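Local coordinates for protein CofB (Escherichia coli, PDB 4QS4) that is a minor pilin of enterotoxigenic Escherichia coli that initiates assembly of the CFA/III type IV pilus, at residues A[386-391]-A[456-461]; A[462-467]-A[475-480]; A[146-151]-A[233-238]. One frame throughout, in Å; residues are numbered along the deposited sequence.

Following the chain from its N terminus, interaction 3 comes first: it closes a long loop within the pilin part, returning residues 233-238, where the strand 226-233 ends, to the strand 145-154. Interactions 1 and 2 follow in series, neither nested nor crossed, both inside the C-terminal domain. Interaction 1 lays the short strand 387-390 against the start of strand 458-469, bridging some 65 residues; interaction 2 closes the tight hairpin between that same strand and 474-479. The two meet where Arg386 packs against Thr462 and Asn480, with centres about 20 Å apart. Interaction 3 lies on the far side of the molecule, its centre about 74 Å from that of interaction 1.

Interaction 1 of 3, residues A[386-391]-A[456-461]; sequences RIELNV and GSKWYI
Ile387 and Leu389 pair with Ile461 and Trp459 in an antiparallel beta ladder, which fastens the short strand 387-390 to strand 458-469 in a sheet of the C-terminal domain. The backbone rungs include a bond from Trp459 N to Leu389 O (2.7 Å). On the face bearing Ile387 and Leu389, the contact is apolar: CG2 of Ile387 meets CD1 of Ile461 at 4.0 Å, and strands 404-414 and 484-493 pack against this face. The other face is polar. Glu388 runs out extended, its CG anti to the backbone N (chi1 -175°), which lays its carboxylate beside the Tyr460 ring, the two planes 44° apart. Its OE1 lies 3.6 Å from Tyr460 CE1 and also lies against the aliphatic part of Lys458, while OE2 takes a salt bridge from Arg386 NH2 (2.9 Å). A leucine in place of this glutamate would probably leave the Arg386 guanidinium without its acid partner and freer to swing away from Tyr460. Lys458 bends at its second torsion (chi2 -69°), and NZ gives a 2.6 Å bond to Asn390 OD1, nearly in line with that C=O. Trp459 NE1 donates to Gln392 OE1, and just past the strand CG2 of Val391 sits over one face of the indole, 3.9 Å from the centroid of its five-membered ring in a CH-pi contact.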
loop_
_atom_site.group_PDB
_atom_site.type_symbol
_atom_site.label_atom_id
_atom_site.label_comp_id
_atom_site.label_asym_id
_atom_site.label_seq_id
_atom_site.Cartn_x
_atom_site.Cartn_y
_atom_site.Cartn_z
ATOM N N ARG A 386 53.733 -1.106 2.303
ATOM C CA ARG A 386 52.437 -1.037 1.642
ATOM C C ARG A 386 51.317 -0.801 2.643
ATOM O O ARG A 386 51.459 -1.077 3.830
ATOM C CB ARG A 386 52.140 -2.328 0.862
ATOM C CG ARG A 386 51.931 -3.574 1.717
ATOM C CD ARG A 386 51.733 -4.816 0.853
ATOM N NE ARG A 386 51.378 -6.004 1.634
ATOM C CZ ARG A 386 52.227 -6.725 2.358
ATOM N NH1 ARG A 386 53.518 -6.407 2.423
ATOM N NH2 ARG A 386 51.781 -7.782 3.028
ATOM N N ILE A 387 50.199 -0.291 2.143
ATOM C CA ILE A 387 48.983 -0.221 2.933
ATOM C C ILE A 387 48.104 -1.392 2.527
ATOM O O ILE A 387 47.794 -1.561 1.352
ATOM C CB ILE A 387 48.242 1.113 2.728
ATOM C CG1 ILE A 387 49.129 2.273 3.170
ATOM C CG2 ILE A 387 46.939 1.116 3.523
ATOM C CD1 ILE A 387 48.748 3.600 2.548
ATOM N N GLU A 388 47.717 -2.210 3.498
ATOM C CA GLU A 388 46.915 -3.389 3.212
ATOM C C GLU A 388 45.651 -3.373 4.049
ATOM O O GLU A 388 45.697 -3.117 5.246
ATOM C CB GLU A 388 47.702 -4.671 3.487
ATOM C CG GLU A 388 46.941 -5.929 3.086
ATOM C CD GLU A 388 47.754 -7.201 3.250
ATOM O OE1 GLU A 388 47.159 -8.293 3.094
ATOM O OE2 GLU A 388 48.973 -7.113 3.550
ATOM N N LEU A 389 44.526 -3.668 3.409
ATOM C CA LEU A 389 43.231 -3.653 4.078
ATOM C C LEU A 389 42.403 -4.849 3.620
ATOM O O LEU A 389 42.544 -5.304 2.485
ATOM C CB LEU A 389 42.495 -2.355 3.735
ATOM C CG LEU A 389 43.187 -1.028 4.093
ATOM C CD1 LEU A 389 42.521 0.127 3.364
ATOM C CD2 LEU A 389 43.170 -0.802 5.596
ATOM N N ASN A 390 41.540 -5.350 4.498
ATOM C CA ASN A 390 40.576 -6.384 4.116
ATOM C C ASN A 390 39.522 -5.837 3.158
ATOM O O ASN A 390 39.033 -4.708 3.332
ATOM C CB ASN A 390 39.874 -6.950 5.353
ATOM C CG ASN A 390 40.798 -7.770 6.231
ATOM O OD1 ASN A 390 41.865 -8.206 5.804
ATOM N ND2 ASN A 390 40.375 -8.005 7.465
ATOM N N VAL A 391 39.168 -6.628 2.149
ATOM C CA VAL A 391 38.116 -6.240 1.207
ATOM C C VAL A 391 36.777 -6.274 1.952
ATOM O O VAL A 391 36.484 -7.232 2.655
ATOM C CB VAL A 391 38.084 -7.158 -0.036
ATOM C CG1 VAL A 391 36.842 -6.908 -0.893
ATOM C CG2 VAL A 391 39.343 -6.951 -0.869
ATOM N N GLY A 456 41.171 -11.726 -3.774
ATOM C CA GLY A 456 39.859 -12.129 -3.291
ATOM C C GLY A 456 39.440 -11.431 -2.006
ATOM O O GLY A 456 38.291 -10.981 -1.889
ATOM N N SER A 457 40.357 -11.323 -1.043
ATOM C CA SER A 457 40.009 -10.770 0.275
ATOM C C SER A 457 40.865 -9.587 0.770
ATOM O O SER A 457 40.612 -9.068 1.860
ATOM C CB SER A 457 40.044 -11.895 1.309
ATOM O OG SER A 457 41.336 -12.459 1.360
ATOM N N LYS A 458 41.849 -9.147 -0.015
ATOM C CA LYS A 458 42.734 -8.046 0.401
ATOM C C LYS A 458 42.832 -6.925 -0.643
ATOM O O LYS A 458 42.792 -7.190 -1.841
ATOM C CB LYS A 458 44.134 -8.583 0.693
ATOM C CG LYS A 458 44.186 -9.676 1.748
ATOM C CD LYS A 458 43.859 -9.137 3.130
ATOM C CE LYS A 458 44.054 -10.209 4.190
ATOM N NZ LYS A 458 44.084 -9.608 5.554
ATOM N N TRP A 459 42.943 -5.682 -0.160
ATOM C CA TRP A 459 43.298 -4.515 -0.975
ATOM C C TRP A 459 44.767 -4.229 -0.730
ATOM O O TRP A 459 45.216 -4.248 0.422
ATOM C CB TRP A 459 42.534 -3.250 -0.548
ATOM C CG TRP A 459 41.093 -3.174 -0.937
ATOM C CD1 TRP A 459 40.028 -3.226 -0.095
ATOM C CD2 TRP A 459 40.558 -2.972 -2.249
ATOM N NE1 TRP A 459 38.858 -3.099 -0.798
ATOM C CE2 TRP A 459 39.153 -2.943 -2.125
ATOM C CE3 TRP A 459 41.127 -2.826 -3.518
ATOM C CZ2 TRP A 459 38.306 -2.778 -3.222
ATOM C CZ3 TRP A 459 40.282 -2.668 -4.613
ATOM C CH2 TRP A 459 38.887 -2.641 -4.455
ATOM N N TYR A 460 45.510 -3.952 -1.794
ATOM C CA TYR A 460 46.925 -3.588 -1.673
ATOM C C TYR A 460 47.169 -2.237 -2.328
ATOM O O TYR A 460 46.987 -2.085 -3.538
ATOM C CB TYR A 460 47.823 -4.625 -2.352
ATOM C CG TYR A 460 47.660 -6.039 -1.861
ATOM C CD1 TYR A 460 48.317 -6.484 -0.717
ATOM C CD2 TYR A 460 46.880 -6.951 -2.568
ATOM C CE1 TYR A 460 48.185 -7.794 -0.278
ATOM C CE2 TYR A 460 46.744 -8.260 -2.138
ATOM C CZ TYR A 460 47.391 -8.674 -0.992
ATOM O OH TYR A 460 47.251 -9.983 -0.580
ATOM N N ILE A 461 47.594 -1.272 -1.525
ATOM C CA ILE A 461 47.883 0.070 -2.013
ATOM C C ILE A 461 49.383 0.312 -1.892
ATOM O O ILE A 461 49.963 0.158 -0.812
ATOM C CB ILE A 461 47.128 1.143 -1.214
ATOM C CG1 ILE A 461 45.666 0.726 -1.026
ATOM C CG2 ILE A 461 47.247 2.497 -1.922
ATOM C CD1 ILE A 461 44.971 1.482 0.078
#

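Interaction 2 of 3, residues A[462-467]-A[475-480]; sequences TATMGV and TYVYLN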
loop_
_atom_site.group_PDB
_atom_site.type_symbol
_atom_site.label_atom_id
_atom_site.label_comp_id
_atom_site.label_asym_id
_atom_site.label_seq_id
_atom_site.Cartn_x
_atom_site.Cartn_y
_atom_site.Cartn_z
ATOM N N THR A 462 50.005 0.652 -3.012
ATOM C CA THR A 462 51.442 0.877 -3.064
ATOM C C THR A 462 51.712 2.135 -3.876
ATOM O O THR A 462 50.818 2.647 -4.554
ATOM C CB THR A 462 52.187 -0.314 -3.704
ATOM O OG1 THR A 462 51.711 -0.524 -5.040
ATOM C CG2 THR A 462 51.972 -1.586 -2.887
ATOM N N ALA A 463 52.944 2.627 -3.795
ATOM C CA ALA A 463 53.316 3.869 -4.455
ATOM C C ALA A 463 54.814 3.925 -4.692
ATOM O O ALA A 463 55.598 3.441 -3.874
ATOM C CB ALA A 463 52.874 5.071 -3.624
ATOM N N THR A 464 55.201 4.479 -5.838
ATOM C CA THR A 464 56.567 4.921 -6.049
ATOM C C THR A 464 56.574 6.441 -6.094
ATOM O O THR A 464 55.581 7.058 -6.493
ATOM C CB THR A 464 57.174 4.356 -7.341
ATOM O OG1 THR A 464 56.322 4.651 -8.455
ATOM C CG2 THR A 464 57.363 2.852 -7.222
ATOM N N MET A 465 57.677 7.034 -5.647
ATOM C CA MET A 465 57.880 8.478 -5.722
ATOM C C MET A 465 59.228 8.724 -6.379
ATOM O O MET A 465 60.208 8.071 -6.030
ATOM C CB MET A 465 57.887 9.106 -4.333
ATOM C CG MET A 465 58.028 10.623 -4.354
ATOM S SD MET A 465 58.252 11.405 -2.746
ATOM C CE MET A 465 56.793 10.843 -1.879
ATOM N N GLY A 466 59.266 9.657 -7.327
ATOM C CA GLY A 466 60.522 10.097 -7.945
ATOM C C GLY A 466 61.003 11.373 -7.275
ATOM O O GLY A 466 60.237 12.323 -7.123
ATOM N N VAL A 467 62.268 11.390 -6.857
ATOM C CA VAL A 467 62.864 12.560 -6.223
ATOM C C VAL A 467 64.281 12.789 -6.748
ATOM O O VAL A 467 65.052 11.838 -6.900
ATOM C CB VAL A 467 62.918 12.398 -4.691
ATOM C CG1 VAL A 467 63.691 13.544 -4.052
ATOM C CG2 VAL A 467 61.506 12.310 -4.119
ATOM N N THR A 475 69.358 10.990 -8.642
ATOM C CA THR A 475 67.946 10.734 -8.862
ATOM C C THR A 475 67.535 9.500 -8.063
ATOM O O THR A 475 68.198 8.469 -8.135
ATOM C CB THR A 475 67.680 10.502 -10.365
ATOM O OG1 THR A 475 68.203 11.605 -11.114
ATOM C CG2 THR A 475 66.196 10.361 -10.652
ATOM N N TYR A 476 66.447 9.620 -7.300
ATOM C CA TYR A 476 65.960 8.539 -6.445
ATOM C C TYR A 476 64.566 8.104 -6.851
ATOM O O TYR A 476 63.744 8.927 -7.264
ATOM C CB TYR A 476 65.902 8.990 -4.982
ATOM C CG TYR A 476 67.241 9.136 -4.317
ATOM C CD1 TYR A 476 67.932 8.022 -3.855
ATOM C CD2 TYR A 476 67.815 10.390 -4.135
ATOM C CE1 TYR A 476 69.165 8.154 -3.237
ATOM C CE2 TYR A 476 69.042 10.530 -3.515
ATOM C CZ TYR A 476 69.713 9.407 -3.070
ATOM O OH TYR A 476 70.934 9.541 -2.457
ATOM N N VAL A 477 64.297 6.807 -6.723
ATOM C CA VAL A 477 62.936 6.286 -6.802
ATOM C C VAL A 477 62.642 5.580 -5.482
ATOM O O VAL A 477 63.338 4.626 -5.117
ATOM C CB VAL A 477 62.764 5.298 -7.967
ATOM C CG1 VAL A 477 61.342 4.754 -7.993
ATOM C CG2 VAL A 477 63.122 5.959 -9.296
ATOM N N TYR A 478 61.629 6.063 -4.769
ATOM C CA TYR A 478 61.279 5.536 -3.452
ATOM C C TYR A 478 60.046 4.644 -3.513
ATOM O O TYR A 478 59.131 4.904 -4.292
ATOM C CB TYR A 478 60.972 6.663 -2.471
ATOM C CG TYR A 478 62.067 7.669 -2.224
ATOM C CD1 TYR A 478 63.371 7.271 -1.948
ATOM C CD2 TYR A 478 61.783 9.036 -2.215
ATOM C CE1 TYR A 478 64.365 8.205 -1.694
ATOM C CE2 TYR A 478 62.765 9.970 -1.967
ATOM C CZ TYR A 478 64.048 9.555 -1.704
ATOM O OH TYR A 478 65.009 10.503 -1.447
ATOM N N LEU A 479 60.026 3.626 -2.655
ATOM C CA LEU A 479 58.913 2.681 -2.541
ATOM C C LEU A 479 58.149 2.912 -1.235
ATOM O O LEU A 479 58.754 2.931 -0.158
ATOM C CB LEU A 479 59.448 1.243 -2.553
ATOM C CG LEU A 479 58.421 0.113 -2.407
ATOM C CD1 LEU A 479 57.355 0.230 -3.480
ATOM C CD2 LEU A 479 59.080 -1.258 -2.459
ATOM N N ASN A 480 56.830 3.088 -1.340
ATOM C CA ASN A 480 55.936 3.156 -0.178
ATOM C C ASN A 480 56.468 4.013 0.975
ATOM O O ASN A 480 56.621 3.522 2.099
ATOM C CB ASN A 480 55.637 1.732 0.321
ATOM C CG ASN A 480 54.961 0.874 -0.729
ATOM O OD1 ASN A 480 54.230 1.386 -1.588
ATOM N ND2 ASN A 480 55.203 -0.437 -0.676
#
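This contact is an antiparallel beta hairpin between strands 458-469 and 474-479 of the C-terminal domain, in which Met465 and Val467 form hydrogen-bonded pairs with Tyr478 and Tyr476. Each pair is joined by two backbone bonds, among them Tyr476 N to Val467 O at 2.7 Å. Between these pairs, Gly466 and Val477 form a non-hydrogen-bonded pair, where Gly466 CA approaches Tyr476 O at 3.5 Å. The side chains crossing the strands are mainly those of Val467 and Tyr478: CG2 of the valine, set beside its own backbone N, presses on CE2 of the ring at 3.4 Å and comes at it obliquely. Met465 SD lies 4.3 Å from CD2 of the same ring. The tyrosine's OH bonds to the backbone O of Asp417, and Phe483 meets its ring edge-to-face. Where the ladder ends, Asn480 takes over with its side chain. Its own N donates to Ala463 O, and its OD1 receives Ala463 N at 2.8 Å, almost in line with the amide C=O, while ND2 donates to Lys384 O. The side-chain oxygen thus stands in for a backbone carbonyl and satisfies the buried Ala463 N-H after the paired strand has stopped.

Interaction 3 of 3, residues A[146-151]-A[233-238]; sequences ERVDFI and IDPNLG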
loop_
_atom_site.group_PDB
_atom_site.type_symbol
_atom_site.label_atom_id
_atom_site.label_comp_id
_atom_site.label_asym_id
_atom_site.label_seq_id
_atom_site.Cartn_x
_atom_site.Cartn_y
_atom_site.Cartn_z
ATOM N N GLU A 146 -33.213 -6.679 11.762
ATOM C CA GLU A 146 -32.563 -7.936 12.087
ATOM C C GLU A 146 -32.206 -8.722 10.829
ATOM O O GLU A 146 -31.304 -9.557 10.836
ATOM C CB GLU A 146 -33.557 -8.724 12.923
ATOM C CG GLU A 146 -33.123 -10.071 13.425
ATOM C CD GLU A 146 -34.279 -10.741 14.115
ATOM O OE1 GLU A 146 -34.717 -10.192 15.144
ATOM O OE2 GLU A 146 -34.771 -11.774 13.608
ATOM N N ARG A 147 -32.934 -8.458 9.748
ATOM C CA ARG A 147 -32.727 -9.172 8.493
ATOM C C ARG A 147 -33.310 -8.355 7.350
ATOM O O ARG A 147 -34.310 -7.657 7.522
ATOM C CB ARG A 147 -33.405 -10.548 8.565
ATOM C CG ARG A 147 -32.932 -11.533 7.517
ATOM C CD ARG A 147 -33.610 -12.881 7.671
ATOM N NE ARG A 147 -35.000 -12.852 7.202
ATOM C CZ ARG A 147 -36.083 -13.100 7.937
ATOM N NH1 ARG A 147 -35.994 -13.420 9.224
ATOM N NH2 ARG A 147 -37.286 -13.033 7.364
ATOM N N VAL A 148 -32.669 -8.427 6.193
ATOM C CA VAL A 148 -33.163 -7.761 4.997
ATOM C C VAL A 148 -33.427 -8.818 3.934
ATOM O O VAL A 148 -32.504 -9.516 3.503
ATOM C CB VAL A 148 -32.162 -6.719 4.470
ATOM C CG1 VAL A 148 -32.724 -5.992 3.248
ATOM C CG2 VAL A 148 -31.810 -5.727 5.574
ATOM N N ASP A 149 -34.694 -8.938 3.530
ATOM C CA ASP A 149 -35.087 -9.882 2.491
ATOM C C ASP A 149 -35.323 -9.165 1.174
ATOM O O ASP A 149 -36.036 -8.162 1.125
ATOM C CB ASP A 149 -36.362 -10.634 2.880
ATOM C CG ASP A 149 -36.177 -11.529 4.085
ATOM O OD1 ASP A 149 -35.027 -11.930 4.392
ATOM O OD2 ASP A 149 -37.207 -11.843 4.723
ATOM N N PHE A 150 -34.719 -9.687 0.109
ATOM C CA PHE A 150 -34.938 -9.178 -1.234
ATOM C C PHE A 150 -35.708 -10.207 -2.033
ATOM O O PHE A 150 -35.255 -11.335 -2.197
ATOM C CB PHE A 150 -33.607 -8.883 -1.917
ATOM C CG PHE A 150 -32.841 -7.784 -1.256
ATOM C CD1 PHE A 150 -32.988 -6.469 -1.676
ATOM C CD2 PHE A 150 -31.993 -8.062 -0.195
ATOM C CE1 PHE A 150 -32.278 -5.446 -1.057
ATOM C CE2 PHE A 150 -31.288 -7.046 0.428
ATOM C CZ PHE A 150 -31.432 -5.741 -0.001
ATOM N N ILE A 151 -36.881 -9.812 -2.504
ATOM C CA ILE A 151 -37.712 -10.680 -3.320
ATOM C C ILE A 151 -37.413 -10.367 -4.780
ATOM O O ILE A 151 -37.658 -9.253 -5.245
ATOM C CB ILE A 151 -39.210 -10.493 -3.024
ATOM C CG1 ILE A 151 -39.550 -11.046 -1.626
ATOM C CG2 ILE A 151 -40.049 -11.200 -4.087
ATOM C CD1 ILE A 151 -39.078 -10.187 -0.468
ATOM N N ILE A 233 -30.483 -11.467 3.825
ATOM C CA ILE A 233 -29.154 -10.999 4.191
ATOM C C ILE A 233 -29.162 -10.477 5.627
ATOM O O ILE A 233 -30.084 -9.781 6.048
ATOM C CB ILE A 233 -28.643 -9.965 3.174
ATOM C CG1 ILE A 233 -28.546 -10.648 1.805
ATOM C CG2 ILE A 233 -27.274 -9.430 3.582
ATOM C CD1 ILE A 233 -28.245 -9.731 0.660
ATOM N N ASP A 234 -28.159 -10.887 6.393
ATOM C CA ASP A 234 -28.005 -10.429 7.755
ATOM C C ASP A 234 -27.144 -9.175 7.729
ATOM O O ASP A 234 -25.944 -9.267 7.476
ATOM C CB ASP A 234 -27.339 -11.506 8.618
ATOM C CG ASP A 234 -27.155 -11.062 10.066
ATOM O OD1 ASP A 234 -26.772 -11.906 10.898
ATOM O OD2 ASP A 234 -27.394 -9.869 10.373
ATOM N N PRO A 235 -27.745 -8.003 8.016
ATOM C CA PRO A 235 -26.986 -6.748 7.959
ATOM C C PRO A 235 -25.832 -6.669 8.964
ATOM O O PRO A 235 -24.895 -5.910 8.752
ATOM C CB PRO A 235 -28.053 -5.686 8.252
ATOM C CG PRO A 235 -29.063 -6.395 9.083
ATOM C CD PRO A 235 -29.112 -7.787 8.516
ATOM N N ASN A 236 -25.884 -7.470 10.024
ATOM C CA ASN A 236 -24.834 -7.488 11.035
ATOM C C ASN A 236 -23.701 -8.484 10.783
ATOM O O ASN A 236 -22.654 -8.395 11.420
ATOM C CB ASN A 236 -25.463 -7.749 12.397
ATOM C CG ASN A 236 -26.511 -6.719 12.740
ATOM O OD1 ASN A 236 -26.266 -5.527 12.624
ATOM N ND2 ASN A 236 -27.693 -7.172 13.133
ATOM N N LEU A 237 -23.891 -9.422 9.859
ATOM C CA LEU A 237 -22.812 -10.347 9.493
ATOM C C LEU A 237 -21.692 -9.595 8.770
ATOM O O LEU A 237 -21.916 -8.972 7.735
ATOM C CB LEU A 237 -23.336 -11.490 8.618
ATOM C CG LEU A 237 -22.337 -12.599 8.246
ATOM C CD1 LEU A 237 -21.754 -13.244 9.493
ATOM C CD2 LEU A 237 -23.013 -13.662 7.388
ATOM N N GLY A 238 -20.485 -9.639 9.327
ATOM C CA GLY A 238 -19.346 -8.953 8.730
ATOM C C GLY A 238 -19.365 -7.443 8.925
ATOM O O GLY A 238 -18.619 -6.721 8.273
HETATM O O HOH W 1 -29.049 -9.675 12.630
#
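A water joins Glu146 and Asp234: it donates to Glu146 O (2.9 Å) and to Asp234 OD2 (2.8 Å) and accepts from Asn236 ND2. The same OD2 also receives Asn236 N at 2.9 Å, from well above the carboxylate plane, which makes an Asx turn at the start of the type I turn from Asp234 to Leu237. Next to it, CD of Pro235 lies against Glu146 O at 3.6 Å. Where the strands themselves meet, Val148 and Ile233 form an antiparallel hydrogen-bonded pair, with Val148 N donating to Ile233 O (2.9 Å). CD1 of Ile233 touches Phe150 CE2 at 4.1 Å, approaching the ring obliquely, and both residues also pack on helix 9-32. Arg147 bends at its third torsion (chi3 75°) and grips Asp149 side-on, NE to OD1 (3.0 Å) and NH2 to OD2, both oxygens close to the guanidinium plane; OD1 also has Ser232 OG, and NH2 also bonds to Asn66 O. The two hydrogen bonds to Asp149 should fix the rotation of the guanidinium. The pairing of strands 145-154 and 226-233, with Phe150 and Ile233 packed on the N-terminal helix, is the sheet-on-helix packing of the type IV pilin fold.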